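Local structure of tail fiber protein (Acinetobacter phage AM24, 5W5P) at residues A[238-243]-A[269-274]. The protein probably serves as the phage tailspike that recognises, and may cleave, the capsular polysaccharide of Acinetobacter baumannii. Numbering follows the deposited sequence.
Sequences RISALV and LCNRII
Residues 238-243 and 269-274 run side by side, their end-to-end directions 7° apart, as equivalent corners of successive coils in the right-handed parallel beta-helix common to phage tailspikes. Asn271 N donates to Ile239 O (3.0 Å), and at the corner itself Val243 N donates to Ile273 O (3.1 Å). The backbone bonds between them are poorer: Arg272 N to Ser240 O is weak, only 120° at the hydrogen, and Leu242 N to Arg272 O is weak and long. Arg238 and Leu269, both with positive phi, open the two turns and send their side chains the same way. The extended arginine runs alongside the leucine, whose CD1 lies over one face of the guanidinium, 3.8 Å from Arg238 NE; a long aliphatic stem and a branched apolar tip suit this partly exposed edge. Cys270 and Leu242 face the interior of the coil; apolar side chains suit this buried place, where both touch Tyr236 and Leu242 also touches Ile262. Cys270 SG lies 4.2 Å from both Leu242 CD1 and Ile239 CB. Further along, Val243 CB meets Ile274 CG1, two beta-branched residues at home in a strand. On the outside, Arg272 is bent at chi2 (-84°), which folds its guanidinium back so that NH2 reaches Asn271 O at 3.0 Å from above the carbonyl plane; Tyr297 adds a cation-pi partner. A buried serine suits position 240 because Ser218 N and a water satisfy its OG, and partly exposed Asn271 reaches that same water, its ND2 giving a weak hydrogen bond of 2.8 Å.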
loop_
_atom_site.group_PDB
_atom_site.type_symbol
_atom_site.label_atom_id
_atom_site.label_comp_id
_atom_site.label_asym_id
_atom_site.label_seq_id
_atom_site.Cartn_x
_atom_site.Cartn_y
_atom_site.Cartn_z
ATOM N N ARG A 238 27.275 4.536 4.255
ATOM C CA ARG A 238 28.259 5.073 3.308
ATOM C C ARG A 238 28.521 4.096 2.164
ATOM O O ARG A 238 29.661 3.896 1.731
ATOM C CB ARG A 238 29.556 5.462 4.022
ATOM C CG ARG A 238 29.352 6.514 5.107
ATOM C CD ARG A 238 30.660 6.975 5.714
ATOM N NE ARG A 238 30.445 7.866 6.854
ATOM C CZ ARG A 238 30.304 7.452 8.112
ATOM N NH1 ARG A 238 30.355 6.157 8.394
ATOM N NH2 ARG A 238 30.118 8.331 9.091
ATOM N N ILE A 239 27.444 3.495 1.659
ATOM C CA ILE A 239 27.491 2.577 0.528
ATOM C C ILE A 239 27.155 3.352 -0.738
ATOM O O ILE A 239 26.141 4.057 -0.795
ATOM C CB ILE A 239 26.530 1.393 0.736
ATOM C CG1 ILE A 239 26.991 0.563 1.939
ATOM C CG2 ILE A 239 26.391 0.559 -0.543
ATOM C CD1 ILE A 239 28.102 -0.421 1.620
ATOM N N SER A 240 28.006 3.228 -1.758
ATOM C CA SER A 240 27.823 4.020 -2.973
ATOM C C SER A 240 26.529 3.648 -3.686
ATOM O O SER A 240 25.857 4.512 -4.265
ATOM C CB SER A 240 29.022 3.834 -3.902
ATOM O OG SER A 240 30.242 3.937 -3.183
ATOM N N ALA A 241 26.168 2.366 -3.661
ATOM C CA ALA A 241 24.929 1.900 -4.264
ATOM C C ALA A 241 24.592 0.539 -3.682
ATOM O O ALA A 241 25.453 -0.342 -3.636
ATOM C CB ALA A 241 25.048 1.809 -5.791
ATOM N N LEU A 242 23.347 0.367 -3.236
ATOM C CA LEU A 242 22.902 -0.960 -2.827
ATOM C C LEU A 242 22.831 -1.890 -4.031
ATOM O O LEU A 242 23.300 -3.034 -3.977
ATOM C CB LEU A 242 21.543 -0.875 -2.129
ATOM C CG LEU A 242 21.531 -0.644 -0.616
ATOM C CD1 LEU A 242 22.066 0.741 -0.248
ATOM C CD2 LEU A 242 20.124 -0.848 -0.057
ATOM N N VAL A 243 22.250 -1.410 -5.130
ATOM C CA VAL A 243 22.141 -2.159 -6.377
ATOM C C VAL A 243 22.657 -1.287 -7.512
ATOM O O VAL A 243 22.300 -0.108 -7.606
ATOM C CB VAL A 243 20.691 -2.602 -6.668
ATOM C CG1 VAL A 243 20.654 -3.520 -7.889
ATOM C CG2 VAL A 243 20.091 -3.293 -5.459
ATOM N N LEU A 269 23.721 7.749 4.733
ATOM C CA LEU A 269 24.881 8.305 4.038
ATOM C C LEU A 269 25.237 7.511 2.786
ATOM O O LEU A 269 26.395 7.485 2.367
ATOM C CB LEU A 269 26.085 8.401 4.975
ATOM C CG LEU A 269 25.849 9.304 6.187
ATOM C CD1 LEU A 269 26.913 9.092 7.258
ATOM C CD2 LEU A 269 25.809 10.750 5.736
ATOM N N CYS A 270 24.249 6.863 2.177
ATOM C CA CYS A 270 24.456 6.138 0.932
ATOM C C CYS A 270 24.332 7.092 -0.251
ATOM O O CYS A 270 23.511 8.013 -0.235
ATOM C CB CYS A 270 23.450 4.993 0.798
ATOM S SG CYS A 270 23.465 3.811 2.177
ATOM N N ASN A 271 25.166 6.878 -1.272
ATOM C CA ASN A 271 25.142 7.756 -2.441
ATOM C C ASN A 271 23.925 7.482 -3.313
ATOM O O ASN A 271 23.325 8.414 -3.859
ATOM C CB ASN A 271 26.423 7.591 -3.261
ATOM C CG ASN A 271 27.639 8.161 -2.567
ATOM O OD1 ASN A 271 27.550 9.151 -1.838
ATOM N ND2 ASN A 271 28.791 7.535 -2.787
ATOM N N ARG A 272 23.569 6.208 -3.481
ATOM C CA ARG A 272 22.393 5.806 -4.238
ATOM C C ARG A 272 21.810 4.557 -3.602
ATOM O O ARG A 272 22.532 3.749 -3.009
ATOM C CB ARG A 272 22.708 5.511 -5.714
ATOM C CG ARG A 272 23.323 6.659 -6.489
ATOM C CD ARG A 272 22.270 7.607 -7.020
ATOM N NE ARG A 272 22.849 8.565 -7.961
ATOM C CZ ARG A 272 23.306 9.764 -7.616
ATOM N NH1 ARG A 272 23.820 10.566 -8.538
ATOM N NH2 ARG A 272 23.245 10.161 -6.350
ATOM N N ILE A 273 20.493 4.407 -3.722
ATOM C CA ILE A 273 19.867 3.131 -3.398
ATOM C C ILE A 273 19.966 2.187 -4.588
ATOM O O ILE A 273 20.470 1.063 -4.472
ATOM C CB ILE A 273 18.405 3.340 -2.963
ATOM C CG1 ILE A 273 18.328 4.276 -1.756
ATOM C CG2 ILE A 273 17.759 2.012 -2.636
ATOM C CD1 ILE A 273 16.901 4.590 -1.323
ATOM N N ILE A 274 19.499 2.636 -5.749
ATOM C CA ILE A 274 19.619 1.905 -7.003
ATOM C C ILE A 274 20.288 2.825 -8.014
ATOM O O ILE A 274 19.901 3.990 -8.153
ATOM C CB ILE A 274 18.251 1.425 -7.526
ATOM C CG1 ILE A 274 17.612 0.452 -6.533
ATOM C CG2 ILE A 274 18.397 0.781 -8.897
ATOM C CD1 ILE A 274 16.305 -0.142 -7.024
HETATM O O HOH W 1 31.384 6.548 -2.390
#